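PDB 6NCS: N-acetylneuraminic acid (Sialic acid) synthetase from Leptospira borgpetersenii serovar Hardjo-bovis, which probably makes a sialic acid, in phosphorylated or free form, by condensing a sugar with phosphoenolpyruvate in a manganese-binding TIM barrel. Local coordinates for residues A[45-50]-A[93-98]; A[87-92]-A[101-106]; A[216-221]-A[256-261]; A[195-198]-A[204-207]. All blocks are in the same frame, centred on the assembly; numbering follows the deposited sequence. Where two conformers were deposited one is given.

Contact 1: residues A[45-50]-A[93-98]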
loop_
_atom_site.group_PDB
_atom_site.type_symbol
_atom_site.label_atom_id
_atom_site.label_comp_id
_atom_site.label_asym_id
_atom_site.label_seq_id
_atom_site.Cartn_x
_atom_site.Cartn_y
_atom_site.Cartn_z
ATOM N N ARG A 45 -19.395 23.773 14.990
ATOM C CA ARG A 45 -20.092 22.908 14.046
ATOM C C ARG A 45 -19.139 21.913 13.402
ATOM O O ARG A 45 -19.503 20.755 13.162
ATOM C CB ARG A 45 -20.778 23.754 12.970
ATOM C CG ARG A 45 -21.402 22.943 11.856
ATOM C CD ARG A 45 -22.042 23.839 10.808
ATOM N NE ARG A 45 -22.491 23.064 9.658
ATOM C CZ ARG A 45 -22.768 23.585 8.471
ATOM N NH1 ARG A 45 -22.638 24.894 8.272
ATOM N NH2 ARG A 45 -23.172 22.795 7.484
ATOM N N MET A 46 -17.910 22.346 13.112
ATOM C CA MET A 46 -16.936 21.432 12.521
ATOM C C MET A 46 -16.639 20.277 13.467
ATOM O O MET A 46 -16.516 19.122 13.033
ATOM C CB MET A 46 -15.659 22.197 12.158
ATOM C CG MET A 46 -15.865 23.223 11.047
ATOM S SD MET A 46 -14.358 24.172 10.695
ATOM C CE MET A 46 -13.421 22.972 9.726
ATOM N N ILE A 47 -16.555 20.569 14.768
ATOM C CA ILE A 47 -16.338 19.514 15.757
ATOM C C ILE A 47 -17.500 18.530 15.745
ATOM O O ILE A 47 -17.301 17.309 15.703
ATOM C CB ILE A 47 -16.153 20.114 17.159
ATOM C CG1 ILE A 47 -14.883 20.961 17.255
ATOM C CG2 ILE A 47 -16.132 18.998 18.198
ATOM C CD1 ILE A 47 -14.808 21.762 18.566
ATOM N N ASP A 48 -18.732 19.047 15.829
ATOM C CA ASP A 48 -19.911 18.178 15.829
ATOM C C ASP A 48 -19.901 17.225 14.644
ATOM O O ASP A 48 -20.112 16.014 14.799
ATOM C CB ASP A 48 -21.197 19.010 15.786
ATOM C CG ASP A 48 -21.387 19.893 17.005
ATOM O OD1 ASP A 48 -20.672 19.726 18.012
ATOM O OD2 ASP A 48 -22.277 20.768 16.940
ATOM N N GLU A 49 -19.663 17.753 13.439
ATOM C CA GLU A 49 -19.798 16.917 12.257
ATOM C C GLU A 49 -18.594 16.000 12.060
ATOM O O GLU A 49 -18.734 14.922 11.465
ATOM C CB GLU A 49 -20.057 17.801 11.034
ATOM C CG GLU A 49 -21.339 18.609 11.225
ATOM C CD GLU A 49 -21.903 19.202 9.948
ATOM O OE1 GLU A 49 -21.599 18.690 8.853
ATOM O OE2 GLU A 49 -22.673 20.183 10.045
ATOM N N ALA A 50 -17.420 16.395 12.567
ATOM C CA ALA A 50 -16.266 15.495 12.559
ATOM C C ALA A 50 -16.476 14.336 13.518
ATOM O O ALA A 50 -16.054 13.205 13.241
ATOM C CB ALA A 50 -14.990 16.252 12.934
ATOM N N LYS A 93 -12.182 22.728 22.983
ATOM C CA LYS A 93 -11.808 21.514 23.699
ATOM C C LYS A 93 -13.001 20.932 24.458
ATOM O O LYS A 93 -13.187 19.706 24.500
ATOM C CB LYS A 93 -10.647 21.813 24.649
ATOM C CG LYS A 93 -10.086 20.597 25.373
ATOM C CD LYS A 93 -8.746 20.940 26.018
ATOM C CE LYS A 93 -8.210 19.793 26.872
ATOM N NZ LYS A 93 -8.974 19.625 28.131
ATOM N N GLU A 94 -13.828 21.799 25.043
ATOM C CA GLU A 94 -14.978 21.329 25.809
ATOM C C GLU A 94 -16.001 20.651 24.906
ATOM O O GLU A 94 -16.524 19.580 25.242
ATOM C CB GLU A 94 -15.615 22.496 26.564
ATOM C CG GLU A 94 -17.075 22.274 26.958
ATOM C CD GLU A 94 -17.712 23.506 27.591
ATOM O OE1 GLU A 94 -17.664 23.636 28.833
ATOM O OE2 GLU A 94 -18.254 24.349 26.842
ATOM N N ARG A 95 -16.301 21.258 23.758
ATOM C CA ARG A 95 -17.228 20.634 22.816
ATOM C C ARG A 95 -16.677 19.311 22.309
ATOM O O ARG A 95 -17.427 18.340 22.135
ATOM C CB ARG A 95 -17.512 21.570 21.639
ATOM C CG ARG A 95 -18.356 20.928 20.528
ATOM C CD ARG A 95 -19.800 20.704 20.964
ATOM N NE ARG A 95 -20.448 21.973 21.240
ATOM C CZ ARG A 95 -21.051 22.723 20.324
ATOM N NH1 ARG A 95 -21.112 22.315 19.066
ATOM N NH2 ARG A 95 -21.599 23.881 20.667
ATOM N N SER A 96 -15.365 19.251 22.072
ATOM C CA SER A 96 -14.753 18.007 21.613
ATOM C C SER A 96 -14.915 16.900 22.650
ATOM O O SER A 96 -15.260 15.762 22.312
ATOM C CB SER A 96 -13.279 18.241 21.285
ATOM O OG SER A 96 -13.141 19.155 20.203
ATOM N N GLN A 97 -14.676 17.208 23.925
ATOM C CA GLN A 97 -14.848 16.191 24.957
ATOM C C GLN A 97 -16.296 15.724 25.025
ATOM O O GLN A 97 -16.563 14.527 25.186
ATOM C CB GLN A 97 -14.385 16.728 26.312
ATOM C CG GLN A 97 -12.942 17.186 26.294
ATOM C CD GLN A 97 -12.372 17.445 27.669
ATOM O OE1 GLN A 97 -11.520 18.314 27.837
ATOM N NE2 GLN A 97 -12.821 16.681 28.656
ATOM N N LYS A 98 -17.241 16.658 24.897
ATOM C CA LYS A 98 -18.661 16.317 24.940
ATOM C C LYS A 98 -19.053 15.395 23.793
ATOM O O LYS A 98 -19.916 14.524 23.958
ATOM C CB LYS A 98 -19.492 17.602 24.903
ATOM C CG LYS A 98 -20.996 17.407 24.778
ATOM C CD LYS A 98 -21.722 18.733 24.986
ATOM C CE LYS A 98 -23.145 18.692 24.455
ATOM N NZ LYS A 98 -23.244 19.170 23.042
#
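The guanidinium of Arg95 and the carboxylate of Asp48 meet edge to edge, their planes only 19° apart. Asp48 OD1 sits at the guanidinium edge, in its plane, and takes a hydrogen bond from Arg95 NH1 at 2.8 Å, reached on the syn side of the carboxylate with an N-H...O angle of 155°. The second oxygen, Asp48 OD2, is almost as near, 2.9 Å from Arg95 NH1, so one terminal nitrogen faces both oxygens of the salt bridge. Bends at chi2 and chi3 fold the arginine chain across to the aspartate, and its CD passes 3.2 Å from Asp48 OD1. Below the ion pair the contact turns apolar: Ile47 CG2 lies 3.8 Å from Arg95 CG, and Ile47 CD1 packs 3.5 Å from Ser96 OG. That hydroxyl is hydrogen-bonded to the carbonyl of Leu92, one turn back in its own helix, so the isoleucine covers a polar atom already provided for. The two helices, 40-52 and 86-98, are neighbours in the outer layer of the TIM barrel; over these segments their axes run nearly parallel, 9.5 Å apart at a crossing of -20°. Ile47 and Ser96 also touch Ile58 of strand 57-62, which places the apolar half of the contact against the barrel wall. The charged groups therefore stay on the partly exposed outer side, where Arg95 would help stabilise the ionised form of Asp48, while the inward side is joined by the isoleucine packing on the arginine chain and the serine hydroxyl.

Contact 2: residues A[87-92]-A[101-106]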
loop_
_atom_site.group_PDB
_atom_site.type_symbol
_atom_site.label_atom_id
_atom_site.label_comp_id
_atom_site.label_asym_id
_atom_site.label_seq_id
_atom_site.Cartn_x
_atom_site.Cartn_y
_atom_site.Cartn_z
ATOM N N LYS A 87 -9.430 31.473 25.199
ATOM C CA LYS A 87 -10.855 31.370 25.513
ATOM C C LYS A 87 -11.596 30.540 24.471
ATOM O O LYS A 87 -12.482 29.746 24.812
ATOM C CB LYS A 87 -11.473 32.766 25.619
ATOM N N GLU A 88 -11.258 30.712 23.190
ATOM C CA GLU A 88 -11.925 29.931 22.150
ATOM C C GLU A 88 -11.466 28.480 22.172
ATOM O O GLU A 88 -12.277 27.559 22.019
ATOM C CB GLU A 88 -11.662 30.541 20.773
ATOM C CG GLU A 88 -12.321 31.897 20.544
ATOM C CD GLU A 88 -11.550 33.044 21.157
ATOM O OE1 GLU A 88 -10.342 32.890 21.438
ATOM O OE2 GLU A 88 -12.161 34.105 21.360
ATOM N N PHE A 89 -10.164 28.251 22.354
ATOM C CA PHE A 89 -9.670 26.879 22.365
ATOM C C PHE A 89 -10.248 26.094 23.535
ATOM O O PHE A 89 -10.480 24.884 23.417
ATOM C CB PHE A 89 -8.143 26.879 22.405
ATOM C CG PHE A 89 -7.496 27.235 21.077
ATOM C CD1 PHE A 89 -7.873 26.585 19.905
ATOM C CD2 PHE A 89 -6.519 28.217 21.005
ATOM C CE1 PHE A 89 -7.275 26.905 18.685
ATOM C CE2 PHE A 89 -5.923 28.539 19.787
ATOM C CZ PHE A 89 -6.302 27.881 18.632
ATOM N N LEU A 90 -10.508 26.764 24.663
ATOM C CA LEU A 90 -11.161 26.092 25.784
ATOM C C LEU A 90 -12.577 25.656 25.426
ATOM O O LEU A 90 -12.995 24.547 25.777
ATOM C CB LEU A 90 -11.191 27.000 27.010
ATOM C CG LEU A 90 -9.953 27.042 27.905
ATOM C CD1 LEU A 90 -10.112 28.110 28.962
ATOM C CD2 LEU A 90 -9.702 25.672 28.544
ATOM N N LEU A 91 -13.332 26.520 24.740
ATOM C CA LEU A 91 -14.671 26.147 24.290
ATOM C C LEU A 91 -14.625 25.022 23.262
ATOM O O LEU A 91 -15.473 24.125 23.280
ATOM C CB LEU A 91 -15.378 27.364 23.705
ATOM C CG LEU A 91 -15.733 28.453 24.712
ATOM C CD1 LEU A 91 -16.220 29.705 23.999
ATOM C CD2 LEU A 91 -16.786 27.912 25.660
ATOM N N LEU A 92 -13.651 25.061 22.348
ATOM C CA LEU A 92 -13.517 23.989 21.363
ATOM C C LEU A 92 -13.101 22.675 22.016
ATOM O O LEU A 92 -13.607 21.607 21.652
ATOM C CB LEU A 92 -12.514 24.383 20.284
ATOM C CG LEU A 92 -12.914 25.611 19.453
ATOM C CD1 LEU A 92 -11.785 25.980 18.486
ATOM C CD2 LEU A 92 -14.210 25.366 18.695
ATOM N N ILE A 101 -14.571 13.287 20.694
ATOM C CA ILE A 101 -13.536 13.365 19.675
ATOM C C ILE A 101 -12.359 14.089 20.312
ATOM O O ILE A 101 -12.552 14.969 21.157
ATOM C CB ILE A 101 -14.031 14.063 18.384
ATOM C CG1 ILE A 101 -12.946 14.043 17.301
ATOM C CG2 ILE A 101 -14.506 15.483 18.663
ATOM C CD1 ILE A 101 -13.448 14.424 15.901
ATOM N N LEU A 102 -11.144 13.670 19.981
ATOM C CA LEU A 102 -9.975 14.293 20.596
ATOM C C LEU A 102 -9.716 15.674 19.988
ATOM O O LEU A 102 -9.752 15.838 18.769
ATOM C CB LEU A 102 -8.757 13.387 20.435
ATOM C CG LEU A 102 -7.439 13.834 21.068
ATOM C CD1 LEU A 102 -7.665 14.421 22.451
ATOM C CD2 LEU A 102 -6.505 12.637 21.147
ATOM N N PHE A 103 -9.476 16.675 20.839
ATOM C CA PHE A 103 -9.110 18.021 20.390
ATOM C C PHE A 103 -7.605 18.211 20.537
ATOM O O PHE A 103 -7.043 17.863 21.576
ATOM C CB PHE A 103 -9.836 19.095 21.214
ATOM C CG PHE A 103 -9.246 20.478 21.077
ATOM C CD1 PHE A 103 -9.687 21.343 20.081
ATOM C CD2 PHE A 103 -8.239 20.916 21.935
ATOM C CE1 PHE A 103 -9.146 22.610 19.948
ATOM C CE2 PHE A 103 -7.693 22.185 21.797
ATOM C CZ PHE A 103 -8.145 23.024 20.806
ATOM N N PHE A 104 -6.952 18.770 19.517
ATOM C CA PHE A 104 -5.599 19.294 19.714
ATOM C C PHE A 104 -5.332 20.361 18.658
ATOM O O PHE A 104 -6.227 20.761 17.913
ATOM C CB PHE A 104 -4.529 18.182 19.756
ATOM C CG PHE A 104 -4.251 17.470 18.447
ATOM C CD1 PHE A 104 -5.226 16.711 17.803
ATOM C CD2 PHE A 104 -2.961 17.462 17.924
ATOM C CE1 PHE A 104 -4.928 16.024 16.620
ATOM C CE2 PHE A 104 -2.660 16.762 16.761
ATOM C CZ PHE A 104 -3.643 16.054 16.106
ATOM N N ALA A 105 -4.107 20.877 18.646
ATOM C CA ALA A 105 -3.815 21.982 17.751
ATOM C C ALA A 105 -2.332 22.012 17.423
ATOM O O ALA A 105 -1.509 21.375 18.088
ATOM C CB ALA A 105 -4.241 23.330 18.353
ATOM N N THR A 106 -2.018 22.761 16.378
ATOM C CA THR A 106 -0.647 23.003 15.966
ATOM C C THR A 106 -0.220 24.349 16.512
ATOM O O THR A 106 -0.732 25.368 16.041
ATOM C CB THR A 106 -0.554 23.007 14.446
ATOM O OG1 THR A 106 -0.988 21.740 13.951
ATOM C CG2 THR A 106 0.869 23.281 13.989
#
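Phe103 reaches from its strand to helix 86-98 and meets Phe89 and Leu92 with one side of its ring. Its CB points toward the helix, and chi1 of 164° sets CG opposite the backbone N, carrying the ring outward from the strand. Along the near side of that ring, CD1 comes first, 4.1 Å from the backbone C of Leu92. The next atom, Phe103 CE1, lies 3.8 Å from Leu92 CB, which approaches the ring obliquely. At the tip, Phe103 CZ is 3.7 Å from Phe89 CD1, and the carbonyl oxygen of Phe89 stands over one face of the ring, 4.0 Å from CZ. Strand 102-107 belongs to the parallel sheet of the TIM barrel, and helix 86-98 immediately precedes it in the chain, so this is the packing of a barrel helix on the strand that follows. The two phenylalanine side chains cross at about a right angle, with Phe89 CD1 at the edge of the Phe103 ring and in its plane. Phe89 extends farther along the barrel wall, touching Phe60 and Ala62 of strand 57-62, while Leu92 turns to Ala43, Leu44 and Ile47 of helix 40-52. Next to Phe103 on the strand, Phe104 takes the other course and packs against Lys59 and Ile123.

Contact 3: residues A[216-221]-A[256-261]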
loop_
_atom_site.group_PDB
_atom_site.type_symbol
_atom_site.label_atom_id
_atom_site.label_comp_id
_atom_site.label_asym_id
_atom_site.label_seq_id
_atom_site.Cartn_x
_atom_site.Cartn_y
_atom_site.Cartn_z
ATOM N N ILE A 216 -5.740 9.406 -2.346
ATOM C CA ILE A 216 -4.326 9.336 -1.970
ATOM C C ILE A 216 -4.144 8.952 -0.503
ATOM O O ILE A 216 -3.348 8.042 -0.221
ATOM C CB ILE A 216 -3.604 10.635 -2.358
ATOM C CG1 ILE A 216 -3.614 10.796 -3.878
ATOM C CG2 ILE A 216 -2.170 10.592 -1.869
ATOM C CD1 ILE A 216 -3.050 12.112 -4.401
ATOM N N PRO A 217 -4.855 9.552 0.463
ATOM C CA PRO A 217 -4.740 9.037 1.842
ATOM C C PRO A 217 -5.142 7.564 1.999
ATOM O O PRO A 217 -4.533 6.851 2.805
ATOM C CB PRO A 217 -5.651 9.978 2.655
ATOM C CG PRO A 217 -6.353 10.854 1.692
ATOM C CD PRO A 217 -5.571 10.838 0.403
ATOM N N LEU A 218 -6.126 7.076 1.249
ATOM C CA LEU A 218 -6.453 5.650 1.325
ATOM C C LEU A 218 -5.314 4.796 0.779
ATOM O O LEU A 218 -4.973 3.754 1.359
ATOM C CB LEU A 218 -7.749 5.362 0.563
ATOM C CG LEU A 218 -8.964 6.009 1.258
ATOM C CD1 LEU A 218 -10.195 5.851 0.403
ATOM C CD2 LEU A 218 -9.174 5.334 2.608
ATOM N N LEU A 219 -4.736 5.202 -0.355
ATOM C CA LEU A 219 -3.547 4.511 -0.837
ATOM C C LEU A 219 -2.422 4.585 0.188
ATOM O O LEU A 219 -1.647 3.633 0.330
ATOM C CB LEU A 219 -3.098 5.091 -2.186
ATOM C CG LEU A 219 -4.045 4.795 -3.357
ATOM C CD1 LEU A 219 -3.670 5.586 -4.586
ATOM C CD2 LEU A 219 -4.045 3.299 -3.651
ATOM N N ALA A 220 -2.342 5.687 0.940
ATOM C CA ALA A 220 -1.297 5.788 1.955
ATOM C C ALA A 220 -1.495 4.760 3.055
ATOM O O ALA A 220 -0.521 4.170 3.538
ATOM C CB ALA A 220 -1.256 7.205 2.542
ATOM N N VAL A 221 -2.751 4.505 3.440
ATOM C CA VAL A 221 -3.047 3.417 4.377
ATOM C C VAL A 221 -2.582 2.081 3.814
ATOM O O VAL A 221 -1.944 1.290 4.517
ATOM C CB VAL A 221 -4.549 3.383 4.724
ATOM C CG1 VAL A 221 -4.871 2.150 5.556
ATOM C CG2 VAL A 221 -4.956 4.646 5.468
ATOM N N VAL A 256 -12.899 7.409 6.866
ATOM C CA VAL A 256 -12.836 6.570 8.059
ATOM C C VAL A 256 -13.219 5.131 7.727
ATOM O O VAL A 256 -12.523 4.183 8.111
ATOM C CB VAL A 256 -13.729 7.153 9.171
ATOM C CG1 VAL A 256 -13.877 6.159 10.317
ATOM C CG2 VAL A 256 -13.134 8.489 9.682
ATOM N N THR A 257 -14.352 4.935 7.038
ATOM C CA THR A 257 -14.811 3.559 6.841
ATOM C C THR A 257 -13.959 2.840 5.806
ATOM O O THR A 257 -13.750 1.621 5.906
ATOM C CB THR A 257 -16.295 3.500 6.436
ATOM O OG1 THR A 257 -16.512 4.201 5.207
ATOM C CG2 THR A 257 -17.177 4.104 7.526
ATOM N N GLU A 258 -13.456 3.568 4.814
ATOM C CA GLU A 258 -12.594 2.925 3.831
ATOM C C GLU A 258 -11.229 2.605 4.424
ATOM O O GLU A 258 -10.632 1.583 4.077
ATOM C CB GLU A 258 -12.468 3.801 2.588
ATOM C CG GLU A 258 -13.731 3.766 1.705
ATOM C CD GLU A 258 -13.930 2.415 1.017
ATOM O OE1 GLU A 258 -13.355 2.201 -0.072
ATOM O OE2 GLU A 258 -14.668 1.570 1.562
ATOM N N THR A 259 -10.733 3.440 5.341
ATOM C CA THR A 259 -9.495 3.102 6.035
ATOM C C THR A 259 -9.645 1.806 6.816
ATOM O O THR A 259 -8.755 0.943 6.781
ATOM C CB THR A 259 -9.085 4.238 6.968
ATOM O OG1 THR A 259 -8.709 5.375 6.191
ATOM C CG2 THR A 259 -7.916 3.815 7.810
ATOM N N GLU A 260 -10.770 1.648 7.518
ATOM C CA GLU A 260 -11.002 0.420 8.266
ATOM C C GLU A 260 -11.063 -0.772 7.323
ATOM O O GLU A 260 -10.514 -1.841 7.616
ATOM C CB GLU A 260 -12.285 0.553 9.092
ATOM C CG GLU A 260 -12.139 1.550 10.247
ATOM C CD GLU A 260 -13.463 2.063 10.840
ATOM O OE1 GLU A 260 -14.541 1.917 10.213
ATOM O OE2 GLU A 260 -13.411 2.639 11.946
ATOM N N ARG A 261 -11.699 -0.593 6.165
ATOM C CA ARG A 261 -11.814 -1.692 5.218
ATOM C C ARG A 261 -10.453 -2.077 4.658
ATOM O O ARG A 261 -10.141 -3.268 4.550
ATOM C CB ARG A 261 -12.793 -1.315 4.098
ATOM C CG ARG A 261 -13.049 -2.441 3.115
ATOM C CD ARG A 261 -14.162 -2.076 2.137
ATOM N NE ARG A 261 -13.714 -1.085 1.162
ATOM C CZ ARG A 261 -13.117 -1.399 0.016
ATOM N NH1 ARG A 261 -12.913 -2.673 -0.291
ATOM N NH2 ARG A 261 -12.734 -0.445 -0.828
#
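Glu258, whose CB packs against Leu218, has its carboxylate gripped side-on by Arg261, one turn on in the same helix: NH2 of Arg261 binds OE1 of Glu258 at 2.8 Å, nearly straight at 173°, and NE of Arg261 binds OE2. Both oxygens are met on their syn sides. This is the outer margin of a helix pair of the TIM barrel, 215-222 beside 249-266, whose axes cross here at -25°. The same arginine also reaches Glu186 and Glu215 of the second subunit through salt bridges, so the intrahelical clamp on Glu258 is tied to the dimer interface, and three carboxylates gather round one guanidinium. Beneath the clamp the helices meet mostly through aliphatic groups. Leu218 sends both methyls to the base of the glutamate: its CD2 lies 3.6 Å from Glu258 CB, and its CD1 3.8 Å from the same atom. The bend at chi2 of Glu258 turns the carboxylate forward along its own helix, toward Arg261, so that only the root of the side chain meets the leucine. Thr259 fills the centre of the interface, opposite Leu218 along the backbone. Its OG1 is hydrogen-bonded to the carbonyl of Leu255 and so is satisfied within its helix, although Leu218 CD2 comes within 3.6 Å of it. Farther in, Val221, which also rests on Ile228 of strand 227-231, crosses Thr259 at about a right angle, with Val221 CG2 3.9 Å from Thr259 CG2.

Contact 4: residues A[195-198]-A[204-207]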
loop_
_atom_site.group_PDB
_atom_site.type_symbol
_atom_site.label_atom_id
_atom_site.label_comp_id
_atom_site.label_asym_id
_atom_site.label_seq_id
_atom_site.Cartn_x
_atom_site.Cartn_y
_atom_site.Cartn_z
ATOM N N GLN A 195 7.117 3.638 3.784
ATOM C CA GLN A 195 7.836 2.415 4.117
ATOM C C GLN A 195 9.309 2.692 4.386
ATOM O O GLN A 195 9.920 2.031 5.232
ATOM C CB GLN A 195 7.685 1.383 2.998
ATOM C CG GLN A 195 6.395 0.631 3.049
ATOM C CD GLN A 195 6.264 -0.209 4.300
ATOM O OE1 GLN A 195 7.258 -0.716 4.832
ATOM N NE2 GLN A 195 5.036 -0.354 4.784
ATOM N N THR A 196 9.903 3.633 3.649
ATOM C CA THR A 196 11.273 4.046 3.929
ATOM C C THR A 196 11.409 4.510 5.370
ATOM O O THR A 196 12.357 4.138 6.071
ATOM C CB THR A 196 11.686 5.155 2.964
ATOM O OG1 THR A 196 11.669 4.641 1.630
ATOM C CG2 THR A 196 13.086 5.671 3.284
ATOM N N LEU A 197 10.453 5.317 5.833
ATOM C CA LEU A 197 10.486 5.791 7.211
ATOM C C LEU A 197 10.210 4.660 8.198
ATOM O O LEU A 197 10.840 4.597 9.260
ATOM C CB LEU A 197 9.476 6.925 7.406
ATOM C CG LEU A 197 9.762 8.236 6.667
ATOM C CD1 LEU A 197 8.561 9.147 6.805
ATOM C CD2 LEU A 197 11.010 8.907 7.249
ATOM N N LYS A 198 9.266 3.764 7.875
ATOM C CA LYS A 198 8.968 2.655 8.783
ATOM C C LYS A 198 10.155 1.719 8.926
ATOM O O LYS A 198 10.333 1.103 9.982
ATOM C CB LYS A 198 7.745 1.867 8.298
ATOM C CG LYS A 198 6.425 2.584 8.526
ATOM C CD LYS A 198 5.241 1.793 7.976
ATOM C CE LYS A 198 4.635 0.894 9.044
ATOM N NZ LYS A 198 3.242 0.475 8.704
ATOM N N PRO A 204 5.611 5.196 15.332
ATOM C CA PRO A 204 4.576 5.130 14.287
ATOM C C PRO A 204 4.797 6.157 13.183
ATOM O O PRO A 204 5.190 7.300 13.439
ATOM C CB PRO A 204 3.280 5.412 15.058
ATOM C CG PRO A 204 3.585 4.948 16.465
ATOM C CD PRO A 204 5.007 5.412 16.664
ATOM N N ILE A 205 4.539 5.734 11.944
ATOM C CA ILE A 205 4.648 6.580 10.758
ATOM C C ILE A 205 3.267 6.700 10.134
ATOM O O ILE A 205 2.556 5.698 9.993
ATOM C CB ILE A 205 5.639 5.994 9.727
ATOM C CG1 ILE A 205 6.999 5.719 10.375
ATOM C CG2 ILE A 205 5.774 6.934 8.530
ATOM C CD1 ILE A 205 7.648 6.958 10.933
ATOM N N GLY A 206 2.893 7.916 9.744
ATOM C CA GLY A 206 1.641 8.086 9.043
ATOM C C GLY A 206 1.776 9.012 7.853
ATOM O O GLY A 206 2.863 9.151 7.282
ATOM N N TYR A 207 0.687 9.676 7.492
ATOM C CA TYR A 207 0.644 10.466 6.268
ATOM C C TYR A 207 -0.304 11.640 6.456
ATOM O O TYR A 207 -1.432 11.459 6.931
ATOM C CB TYR A 207 0.192 9.599 5.081
ATOM C CG TYR A 207 -0.031 10.411 3.817
ATOM C CD1 TYR A 207 1.038 11.039 3.176
ATOM C CD2 TYR A 207 -1.309 10.598 3.303
ATOM C CE1 TYR A 207 0.838 11.806 2.043
ATOM C CE2 TYR A 207 -1.514 11.360 2.167
ATOM C CZ TYR A 207 -0.442 11.967 1.552
ATOM O OH TYR A 207 -0.646 12.744 0.434
#
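Ile205 meets two consecutive helix residues in different ways: it crosses Leu197 at about a right angle, whereas Lys198 slides past it in the opposite direction. The branch at CB shares out the work. With chi1 at -54°, CG2 lies opposite the backbone N and turns to Leu197, coming 3.9 Å from Leu197 CB and 4.0 Å from Leu197 CD1. The other arm, CG1, lies alongside the lysine, with Lys198 CG 3.7 Å from Ile205 CG1 and equally close to Ile205 CB. Its terminal methyl curls back, chi2 being -61°, so that Ile205 CD1 also reaches Leu197 CB at 4.0 Å. Only the aliphatic start of Lys198 takes part; beyond it the chain bends at chi3 and carries NZ to a hydrogen bond with the carbonyl of Gly224. The backbone N of Ile205 donates to the carboxylate of Glu226, and both Leu197 and Ile205 touch Leu175 of strand 173-178, so the apolar patch spans two neighbouring strands. The helix also meets the second subunit, whose Leu271 packs on Thr196 and Leu197. Helix 193-200 thus lies over the strand that follows it, packed on it through Ile205, as in the beta-alpha-beta unit of strand 173-178, helix 193-200 and strand 205-209 that repeats around a TIM barrel.

How the contacts relate
All four contacts lie within one TIM barrel, in the chain order 1 and 2, then 4, then 3. Contacts 1 and 2 overlap along the sequence and share helix 86-98; their centres are 9 Å apart and they touch, so helix 40-52, helix 86-98 and strand 102-107 form one continuous packed block. Contacts 3 and 4, with centres about 15 Å apart, also touch, Tyr207 of strand 205-209 packing on helix 215-222, and both reach the second subunit. Contacts 2 and 4 use the same parallel sheet but sit on opposite sides of the chain's centre, their centres about 27 Å apart. One pair thus packs the barrel wall away from the dimer interface, the other beside it.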